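Local structure of hypothetical protein (Sus scrofa, 3WOC) at residues G67-S72 and I87-R92; I71-R76 and I130-G135. The protein is a prostate-derived heparin-binding lectin of boar sperm with a beta-prism fold, probably involved in capacitation. One frame throughout, in Å; residues are numbered along the deposited sequence.

Interaction 1: G67-S72 and I87-R92; sequences GEHIIS and ITNQGR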
loop_
_atom_site.group_PDB
_atom_site.type_symbol
_atom_site.label_atom_id
_atom_site.label_comp_id
_atom_site.label_asym_id
_atom_site.label_seq_id
_atom_site.Cartn_x
_atom_site.Cartn_y
_atom_site.Cartn_z
ATOM N N GLY A 67 15.981 -5.527 -8.572
ATOM C CA GLY A 67 16.895 -4.938 -7.591
ATOM C C GLY A 67 16.418 -3.614 -7.010
ATOM O O GLY A 67 17.107 -3.012 -6.184
ATOM N N GLU A 68 15.245 -3.161 -7.450
ATOM C CA GLU A 68 14.643 -1.918 -6.966
ATOM C C GLU A 68 13.590 -2.212 -5.898
ATOM O O GLU A 68 12.773 -3.126 -6.050
ATOM C CB GLU A 68 14.027 -1.137 -8.132
ATOM C CG GLU A 68 13.425 0.210 -7.756
ATOM C CD GLU A 68 12.750 0.902 -8.925
ATOM O OE1 GLU A 68 12.145 0.216 -9.774
ATOM O OE2 GLU A 68 12.817 2.144 -8.993
ATOM N N HIS A 69 13.614 -1.423 -4.827
ATOM C CA HIS A 69 12.752 -1.638 -3.665
ATOM C C HIS A 69 12.106 -0.340 -3.190
ATOM O O HIS A 69 12.635 0.738 -3.434
ATOM C CB HIS A 69 13.571 -2.214 -2.507
ATOM C CG HIS A 69 14.286 -3.487 -2.830
ATOM N ND1 HIS A 69 13.629 -4.683 -3.026
ATOM C CD2 HIS A 69 15.606 -3.757 -2.967
ATOM C CE1 HIS A 69 14.513 -5.632 -3.282
ATOM N NE2 HIS A 69 15.720 -5.096 -3.248
ATOM N N ILE A 70 10.967 -0.456 -2.505
ATOM C CA ILE A 70 10.356 0.675 -1.800
ATOM C C ILE A 70 11.078 0.841 -0.464
ATOM O O ILE A 70 11.176 -0.115 0.311
ATOM C CB ILE A 70 8.831 0.453 -1.514
ATOM C CG1 ILE A 70 8.064 -0.047 -2.756
ATOM C CG2 ILE A 70 8.195 1.705 -0.884
ATOM C CD1 ILE A 70 7.873 0.968 -3.864
ATOM N N ILE A 71 11.585 2.040 -0.192
ATOM C CA ILE A 71 12.292 2.291 1.073
ATOM C C ILE A 71 11.619 3.321 1.993
ATOM O O ILE A 71 11.925 3.376 3.187
ATOM C CB ILE A 71 13.814 2.585 0.872
ATOM C CG1 ILE A 71 14.047 3.701 -0.150
ATOM C CG2 ILE A 71 14.554 1.319 0.462
ATOM C CD1 ILE A 71 14.188 5.075 0.465
ATOM N N SER A 72 10.722 4.139 1.443
ATOM C CA SER A 72 9.914 5.058 2.261
ATOM C C SER A 72 8.583 5.425 1.608
ATOM O O SER A 72 8.426 5.318 0.393
ATOM C CB SER A 72 10.704 6.319 2.649
ATOM O OG SER A 72 10.944 7.157 1.533
ATOM N N ILE A 87 8.703 5.928 -2.547
ATOM C CA ILE A 87 10.040 6.295 -3.002
ATOM C C ILE A 87 10.966 5.069 -3.004
ATOM O O ILE A 87 10.934 4.252 -2.082
ATOM C CB ILE A 87 10.614 7.552 -2.234
ATOM C CG1 ILE A 87 11.891 7.245 -1.447
ATOM C CG2 ILE A 87 9.541 8.236 -1.369
ATOM C CD1 ILE A 87 13.150 7.714 -2.145
ATOM N N THR A 88 11.760 4.933 -4.063
ATOM C CA THR A 88 12.625 3.761 -4.235
ATOM C C THR A 88 14.078 4.041 -3.858
ATOM O O THR A 88 14.502 5.195 -3.795
ATOM C CB THR A 88 12.591 3.201 -5.689
ATOM O OG1 THR A 88 13.204 4.137 -6.587
ATOM C CG2 THR A 88 11.160 2.903 -6.142
ATOM N N ASN A 89 14.828 2.965 -3.619
ATOM C CA ASN A 89 16.276 3.025 -3.391
ATOM C C ASN A 89 17.071 3.444 -4.633
ATOM O O ASN A 89 18.287 3.652 -4.563
ATOM C CB ASN A 89 16.794 1.682 -2.840
ATOM C CG ASN A 89 16.651 0.521 -3.832
ATOM O OD1 ASN A 89 17.320 -0.500 -3.689
ATOM N ND2 ASN A 89 15.783 0.669 -4.823
ATOM N N GLN A 90 16.370 3.557 -5.761
ATOM C CA GLN A 90 16.951 4.007 -7.027
ATOM C C GLN A 90 16.536 5.439 -7.405
ATOM O O GLN A 90 16.697 5.855 -8.552
ATOM C CB GLN A 90 16.591 3.029 -8.152
ATOM C CG GLN A 90 17.323 1.692 -8.074
ATOM C CD GLN A 90 17.134 0.826 -9.312
ATOM O OE1 GLN A 90 17.412 -0.372 -9.286
ATOM N NE2 GLN A 90 16.661 1.428 -10.402
ATOM N N GLY A 91 15.998 6.182 -6.439
ATOM C CA GLY A 91 15.669 7.601 -6.621
ATOM C C GLY A 91 14.349 7.914 -7.308
ATOM O O GLY A 91 14.032 9.080 -7.545
ATOM N N ARG A 92 13.583 6.878 -7.634
ATOM C CA ARG A 92 12.289 7.046 -8.293
ATOM C C ARG A 92 11.163 7.232 -7.276
ATOM O O ARG A 92 11.244 6.743 -6.145
ATOM C CB ARG A 92 11.992 5.857 -9.218
ATOM C CG ARG A 92 12.867 5.818 -10.464
ATOM C CD ARG A 92 12.784 4.486 -11.204
ATOM N NE ARG A 92 11.559 4.330 -11.992
ATOM C CZ ARG A 92 10.684 3.336 -11.846
ATOM N NH1 ARG A 92 10.885 2.390 -10.940
ATOM N NH2 ARG A 92 9.604 3.282 -12.614
#

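Interaction 2: I71-R76 and I130-G135; sequences ISIYGR and IGFTWG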
loop_
_atom_site.group_PDB
_atom_site.type_symbol
_atom_site.label_atom_id
_atom_site.label_comp_id
_atom_site.label_asym_id
_atom_site.label_seq_id
_atom_site.Cartn_x
_atom_site.Cartn_y
_atom_site.Cartn_z
ATOM N N ILE A 71 11.585 2.040 -0.192
ATOM C CA ILE A 71 12.292 2.291 1.073
ATOM C C ILE A 71 11.619 3.321 1.993
ATOM O O ILE A 71 11.925 3.376 3.187
ATOM C CB ILE A 71 13.814 2.585 0.872
ATOM C CG1 ILE A 71 14.047 3.701 -0.150
ATOM C CG2 ILE A 71 14.554 1.319 0.462
ATOM C CD1 ILE A 71 14.188 5.075 0.465
ATOM N N SER A 72 10.722 4.139 1.443
ATOM C CA SER A 72 9.914 5.058 2.261
ATOM C C SER A 72 8.583 5.425 1.608
ATOM O O SER A 72 8.426 5.318 0.393
ATOM C CB SER A 72 10.704 6.319 2.649
ATOM O OG SER A 72 10.944 7.157 1.533
ATOM N N ILE A 73 7.622 5.848 2.426
ATOM C CA ILE A 73 6.280 6.168 1.940
ATOM C C ILE A 73 5.722 7.438 2.582
ATOM O O ILE A 73 5.500 7.495 3.793
ATOM C CB ILE A 73 5.296 4.975 2.135
ATOM C CG1 ILE A 73 5.782 3.757 1.341
ATOM C CG2 ILE A 73 3.871 5.362 1.704
ATOM C CD1 ILE A 73 5.203 2.445 1.773
ATOM N N TYR A 74 5.510 8.455 1.755
ATOM C CA TYR A 74 4.820 9.668 2.178
ATOM C C TYR A 74 3.359 9.582 1.743
ATOM O O TYR A 74 3.059 9.113 0.645
ATOM C CB TYR A 74 5.512 10.911 1.602
ATOM C CG TYR A 74 4.646 12.158 1.504
ATOM C CD1 TYR A 74 4.224 12.632 0.266
ATOM C CD2 TYR A 74 4.259 12.868 2.645
ATOM C CE1 TYR A 74 3.433 13.769 0.155
ATOM C CE2 TYR A 74 3.468 14.014 2.544
ATOM C CZ TYR A 74 3.063 14.455 1.291
ATOM O OH TYR A 74 2.284 15.579 1.157
ATOM N N GLY A 75 2.456 10.018 2.615
ATOM C CA GLY A 75 1.036 9.998 2.298
ATOM C C GLY A 75 0.200 11.083 2.946
ATOM O O GLY A 75 0.697 11.898 3.727
ATOM N N ARG A 76 -1.082 11.089 2.598
ATOM C CA ARG A 76 -2.064 12.004 3.168
ATOM C C ARG A 76 -3.414 11.297 3.297
ATOM O O ARG A 76 -3.731 10.407 2.510
ATOM C CB ARG A 76 -2.201 13.273 2.314
ATOM C CG ARG A 76 -0.976 14.177 2.339
ATOM C CD ARG A 76 -1.297 15.584 1.886
ATOM N NE ARG A 76 -0.135 16.465 1.995
ATOM C CZ ARG A 76 0.239 17.097 3.107
ATOM N NH1 ARG A 76 -0.452 16.953 4.232
ATOM N NH2 ARG A 76 1.314 17.877 3.096
ATOM N N ILE A 130 -3.820 2.520 7.071
ATOM C CA ILE A 130 -2.759 1.771 6.400
ATOM C C ILE A 130 -1.481 1.676 7.234
ATOM O O ILE A 130 -1.089 2.629 7.914
ATOM C CB ILE A 130 -2.482 2.313 4.957
ATOM C CG1 ILE A 130 -1.679 1.285 4.135
ATOM C CG2 ILE A 130 -1.824 3.699 4.997
ATOM C CD1 ILE A 130 -1.771 1.454 2.624
ATOM N N GLY A 131 -0.855 0.504 7.181
ATOM C CA GLY A 131 0.407 0.256 7.861
ATOM C C GLY A 131 1.352 -0.555 6.994
ATOM O O GLY A 131 0.932 -1.189 6.021
ATOM N N PHE A 132 2.628 -0.553 7.367
ATOM C CA PHE A 132 3.676 -1.135 6.537
ATOM C C PHE A 132 4.639 -2.003 7.334
ATOM O O PHE A 132 5.047 -1.638 8.438
ATOM C CB PHE A 132 4.436 -0.027 5.809
ATOM C CG PHE A 132 3.542 0.940 5.094
ATOM C CD1 PHE A 132 2.988 0.614 3.859
ATOM C CD2 PHE A 132 3.223 2.165 5.667
ATOM C CE1 PHE A 132 2.143 1.504 3.206
ATOM C CE2 PHE A 132 2.381 3.058 5.015
ATOM C CZ PHE A 132 1.844 2.726 3.784
ATOM N N THR A 133 4.982 -3.158 6.766
ATOM C CA THR A 133 5.980 -4.056 7.354
ATOM C C THR A 133 7.256 -4.046 6.512
ATOM O O THR A 133 7.204 -4.098 5.279
ATOM C CB THR A 133 5.459 -5.506 7.517
ATOM O OG1 THR A 133 5.519 -6.191 6.261
ATOM C CG2 THR A 133 4.026 -5.522 8.044
ATOM N N TRP A 134 8.395 -3.981 7.190
ATOM C CA TRP A 134 9.685 -3.770 6.538
ATOM C C TRP A 134 10.636 -4.922 6.830
ATOM O O TRP A 134 10.498 -5.609 7.844
ATOM C CB TRP A 134 10.298 -2.448 7.008
ATOM C CG TRP A 134 9.353 -1.272 6.935
ATOM C CD1 TRP A 134 8.500 -0.840 7.917
ATOM C CD2 TRP A 134 9.167 -0.382 5.824
ATOM N NE1 TRP A 134 7.798 0.262 7.484
ATOM C CE2 TRP A 134 8.186 0.564 6.205
ATOM C CE3 TRP A 134 9.734 -0.291 4.545
ATOM C CZ2 TRP A 134 7.757 1.584 5.352
ATOM C CZ3 TRP A 134 9.308 0.727 3.697
ATOM C CH2 TRP A 134 8.328 1.651 4.105
ATOM N N GLY A 135 11.597 -5.136 5.937
ATOM C CA GLY A 135 12.600 -6.179 6.128
ATOM C C GLY A 135 13.749 -6.107 5.146
ATOM O O GLY A 135 13.642 -5.471 4.099
#

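Interaction 1: G67-S72 and I87-R92
Chi1 of Glu68 (-177°) turns CG away from the backbone N, and the chain runs on extended, carrying the carboxylate to Thr88 and Arg92. Arg92 bends at chi3 (77°), which brings NH1 to the syn lone pair of Glu68 OE2 in a salt bridge of 2.8 Å; the oxygen lies almost in the guanidinium plane, the flat groups turned 34° apart. Thr88 OG1 donates to the same OE2 from the anti side, at 3.1 Å and somewhat out of the carboxylate plane. OG1 in turn accepts a hydrogen bond from the backbone N-H of Arg92, tying the Thr88–Gly91 type I turn to the acid. Arg92 NH1 is equally near Glu68 OE1 (2.8 Å), which accepts a hydrogen bond from the backbone N of His65.

Asn89 N bonds to His69 O just beyond the strand ends; within the antiparallel pair Ile71 N bonds to Ile87 O at 3.0 Å and Ile87 N to Ser72 O. Ile71 and Ser72 both face Ile87, a classic beta bulge. CD1 of Ile71 packs on CG1 of Ile87 at 3.7 Å. Gripped by two side-chain donors and a backbone N-H, the buried Glu68 carboxylate is probably kept ionised, and binds the hairpin's open end.

Interaction 2: I71-R76 and I130-G135
Ile73 and Phe132 approach from opposite directions, and one methyl, CD1 of Ile73, makes the closest approaches to Phe132 and also reaches Trp134. The Ile73 side chain sets CG1 anti to the carbonyl carbon (chi1 -61°) and then runs on extended, carrying CD1 over one face of the Phe132 ring. It stands 3.7 Å from the ring centroid and 22° off the normal, a CH-pi contact displaced toward the CE1 side, where CD1 comes within 3.5 Å of Phe132 CE1. The second branch of Ile73 adds a lighter touch, CG2 lying 3.9 Å from Phe132 CZ. The same CD1 lies 4.0 Å from CH2 of the Trp134 indole and thus touches two aromatic side chains of the same strand.

Both aromatic side chains leave strand 127-135 with CG beside the backbone N, and as alternate residues they point to the same side of it. The six-membered part of the indole slants under the bulged backbone at Ile71 and Ser72, with CZ3 3.8 Å from Ile71 O. The indole NE1 hydrogen-bonds to a bound glycerol, probably from the crystallisation liquor, which also accepts from the backbone N of Phe132.

Contact between the strands comes from side chains packing on side chains and, at Trp134, on the opposite backbone; the axes of 71-76 and 130-135 come within 9.7 Å, nearly antiparallel (166°). The strands belong to different sheets of the beta prism characteristic of jacalin-like lectins. Phe104 and Ala106 of strand 102-106 pack against Phe132, and Leu115 of strand 114-122 touches both aromatic rings.

Strand 70-77 serves both contacts, and Ile71 and Ser72 belong to each. Interaction 1 lies within one sheet, its centre about 14 Å from that of the chain, near the surface. There the hairpin to strand 81-88 is held by backbone hydrogen bonds and a salt bridge, with several turn residues exposed. Interaction 2 works between sheets, its centre about 7 Å from that of the chain, deeper in the fold though still only partly buried, and is apolar and aromatic with a far smaller buried surface, 203 against 534 Å². Ile70 O, just before the bulge, lies 4.0 Å from Trp134 CZ3, and the bulge residues Ile71 and Ser72 also pack on the indole.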